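Local coordinates for protein R.MvaI (Kocuria varians, PDB 2OAA) that probably cleaves double-stranded DNA at a specific recognition sequence as a metal-dependent type II restriction endonuclease of the PD-(D/E)XK superfamily, at residues E[164-169]-E[191-196]. Numbering follows the deposited sequence.
Sequences KYIAVI and TDLTVQ
Thr191 meets Tyr165 through its methyl group: CG2 lies 4.0 Å from Tyr165 CD1, reaching the phenol ring at its edge and near its plane rather than over a face. That methyl is placed there by a first torsion that sets CG2 anti to the carbonyl carbon of Thr191, and the same CG2 also stands 4.0 Å from Lys164 O, a van der Waals approach. The aliphatic part of Lys164 covers one face of the Tyr165 ring, with CG 3.6 Å above the ring centre, while Ser3 O accepts a hydrogen bond from the phenol oxygen at the far end. The polar link between the segments is a water, which donates to Lys164 O at 2.7 Å and accepts from Asp192 N at 2.8 Å; it bridges the two segments where Lys164 O and Asp192 N are 4.4 Å apart, too far for a direct bond. In Ile166, CD1 is anti to CA (chi2 172°), which carries this methyl out to 4.4 Å from Leu193 CD2, a loose apolar contact. The Ile166 side chain also lies about 4 Å, at nearest atoms, from that of Glu58, a calcium ligand. The arrangement belongs to the fraying end of a beta hairpin, where strands 165-176 and 179-191 run antiparallel and then part as the backbone after Thr191 turns toward helix 195-204, whose N-cap is Thr194. On its other edge strand 165-176 pairs in parallel with strand 57-63, which carries Glu58 and a second calcium ligand, Ile59, and helix 152-162 packs against Leu193.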
loop_
_atom_site.group_PDB
_atom_site.type_symbol
_atom_site.label_atom_id
_atom_site.label_comp_id
_atom_site.label_asym_id
_atom_site.label_seq_id
_atom_site.Cartn_x
_atom_site.Cartn_y
_atom_site.Cartn_z
ATOM N N LYS E 164 2.019 7.777 -12.142
ATOM C CA LYS E 164 1.780 9.082 -12.784
ATOM C C LYS E 164 0.288 9.427 -12.761
ATOM O O LYS E 164 -0.096 10.567 -12.485
ATOM C CB LYS E 164 2.310 9.051 -14.216
ATOM C CG LYS E 164 2.149 10.332 -15.033
ATOM C CD LYS E 164 2.922 10.221 -16.372
ATOM C CE LYS E 164 2.684 8.874 -17.093
ATOM N NZ LYS E 164 3.660 8.534 -18.184
ATOM N N TYR E 165 -0.556 8.429 -13.031
ATOM C CA TYR E 165 -1.991 8.631 -13.045
ATOM C C TYR E 165 -2.624 7.542 -12.203
ATOM O O TYR E 165 -2.555 6.370 -12.571
ATOM C CB TYR E 165 -2.562 8.551 -14.477
ATOM C CG TYR E 165 -1.826 9.355 -15.526
ATOM C CD1 TYR E 165 -1.887 10.751 -15.544
ATOM C CD2 TYR E 165 -1.104 8.712 -16.520
ATOM C CE1 TYR E 165 -1.222 11.480 -16.525
ATOM C CE2 TYR E 165 -0.437 9.436 -17.499
ATOM C CZ TYR E 165 -0.500 10.808 -17.496
ATOM O OH TYR E 165 0.177 11.498 -18.472
ATOM N N ILE E 166 -3.241 7.912 -11.086
ATOM C CA ILE E 166 -3.839 6.907 -10.205
ATOM C C ILE E 166 -5.372 7.001 -10.233
ATOM O O ILE E 166 -5.942 7.946 -9.685
ATOM C CB ILE E 166 -3.341 7.063 -8.757
ATOM C CG1 ILE E 166 -1.804 7.145 -8.710
ATOM C CG2 ILE E 166 -3.891 5.926 -7.891
ATOM C CD1 ILE E 166 -1.259 7.487 -7.324
ATOM N N ALA E 167 -6.017 6.040 -10.883
ATOM C CA ALA E 167 -7.476 5.958 -10.901
ATOM C C ALA E 167 -7.941 5.177 -9.693
ATOM O O ALA E 167 -7.720 3.966 -9.615
ATOM C CB ALA E 167 -7.969 5.258 -12.174
ATOM N N VAL E 168 -8.561 5.864 -8.745
ATOM C CA VAL E 168 -9.051 5.214 -7.537
ATOM C C VAL E 168 -10.534 4.951 -7.693
ATOM O O VAL E 168 -11.319 5.887 -7.877
ATOM C CB VAL E 168 -8.819 6.092 -6.292
ATOM C CG1 VAL E 168 -9.248 5.347 -5.004
ATOM C CG2 VAL E 168 -7.353 6.504 -6.205
ATOM N N ILE E 169 -10.898 3.674 -7.610
ATOM C CA ILE E 169 -12.279 3.260 -7.786
ATOM C C ILE E 169 -12.905 2.982 -6.434
ATOM O O ILE E 169 -12.498 2.063 -5.725
ATOM C CB ILE E 169 -12.378 2.048 -8.740
ATOM C CG1 ILE E 169 -11.819 2.477 -10.109
ATOM C CG2 ILE E 169 -13.843 1.597 -8.892
ATOM C CD1 ILE E 169 -11.011 1.457 -10.783
ATOM N N THR E 191 -3.405 12.681 -9.384
ATOM C CA THR E 191 -2.195 12.988 -10.143
ATOM C C THR E 191 -1.285 13.884 -9.319
ATOM O O THR E 191 -1.690 14.380 -8.262
ATOM C CB THR E 191 -2.541 13.703 -11.474
ATOM O OG1 THR E 191 -3.279 14.899 -11.202
ATOM C CG2 THR E 191 -3.360 12.797 -12.379
ATOM N N ASP E 192 -0.066 14.088 -9.811
ATOM C CA ASP E 192 0.895 15.029 -9.217
ATOM C C ASP E 192 1.468 14.596 -7.864
ATOM O O ASP E 192 1.998 15.422 -7.125
ATOM C CB ASP E 192 0.301 16.457 -9.133
ATOM C CG ASP E 192 0.193 17.146 -10.492
ATOM O OD1 ASP E 192 0.862 16.720 -11.459
ATOM O OD2 ASP E 192 -0.552 18.150 -10.575
ATOM N N LEU E 193 1.374 13.308 -7.539
ATOM C CA LEU E 193 2.114 12.772 -6.394
ATOM C C LEU E 193 3.586 12.735 -6.791
ATOM O O LEU E 193 3.931 12.182 -7.834
ATOM C CB LEU E 193 1.610 11.372 -5.997
ATOM C CG LEU E 193 2.288 10.672 -4.808
ATOM C CD1 LEU E 193 1.933 11.325 -3.484
ATOM C CD2 LEU E 193 1.873 9.212 -4.815
ATOM N N THR E 194 4.438 13.360 -5.985
ATOM C CA THR E 194 5.869 13.422 -6.243
ATOM C C THR E 194 6.604 12.851 -5.034
ATOM O O THR E 194 6.002 12.651 -3.985
ATOM C CB THR E 194 6.345 14.873 -6.433
ATOM O OG1 THR E 194 6.131 15.585 -5.204
ATOM C CG2 THR E 194 5.587 15.561 -7.552
ATOM N N VAL E 195 7.909 12.607 -5.147
ATOM C CA VAL E 195 8.636 12.077 -3.998
ATOM C C VAL E 195 8.652 13.124 -2.875
ATOM O O VAL E 195 8.628 12.783 -1.695
ATOM C CB VAL E 195 10.062 11.562 -4.372
ATOM C CG1 VAL E 195 11.008 12.720 -4.767
ATOM C CG2 VAL E 195 10.638 10.723 -3.255
ATOM N N GLN E 196 8.648 14.397 -3.269
ATOM C CA GLN E 196 8.638 15.472 -2.292
ATOM C C GLN E 196 7.299 15.553 -1.560
ATOM O O GLN E 196 7.264 15.758 -0.343
ATOM C CB GLN E 196 8.943 16.802 -2.977
ATOM C CG GLN E 196 10.383 16.930 -3.470
ATOM C CD GLN E 196 10.625 16.281 -4.821
ATOM O OE1 GLN E 196 9.685 15.959 -5.551
ATOM N NE2 GLN E 196 11.896 16.090 -5.157
HETATM O O HOH W 1 1.151 12.877 -11.964
#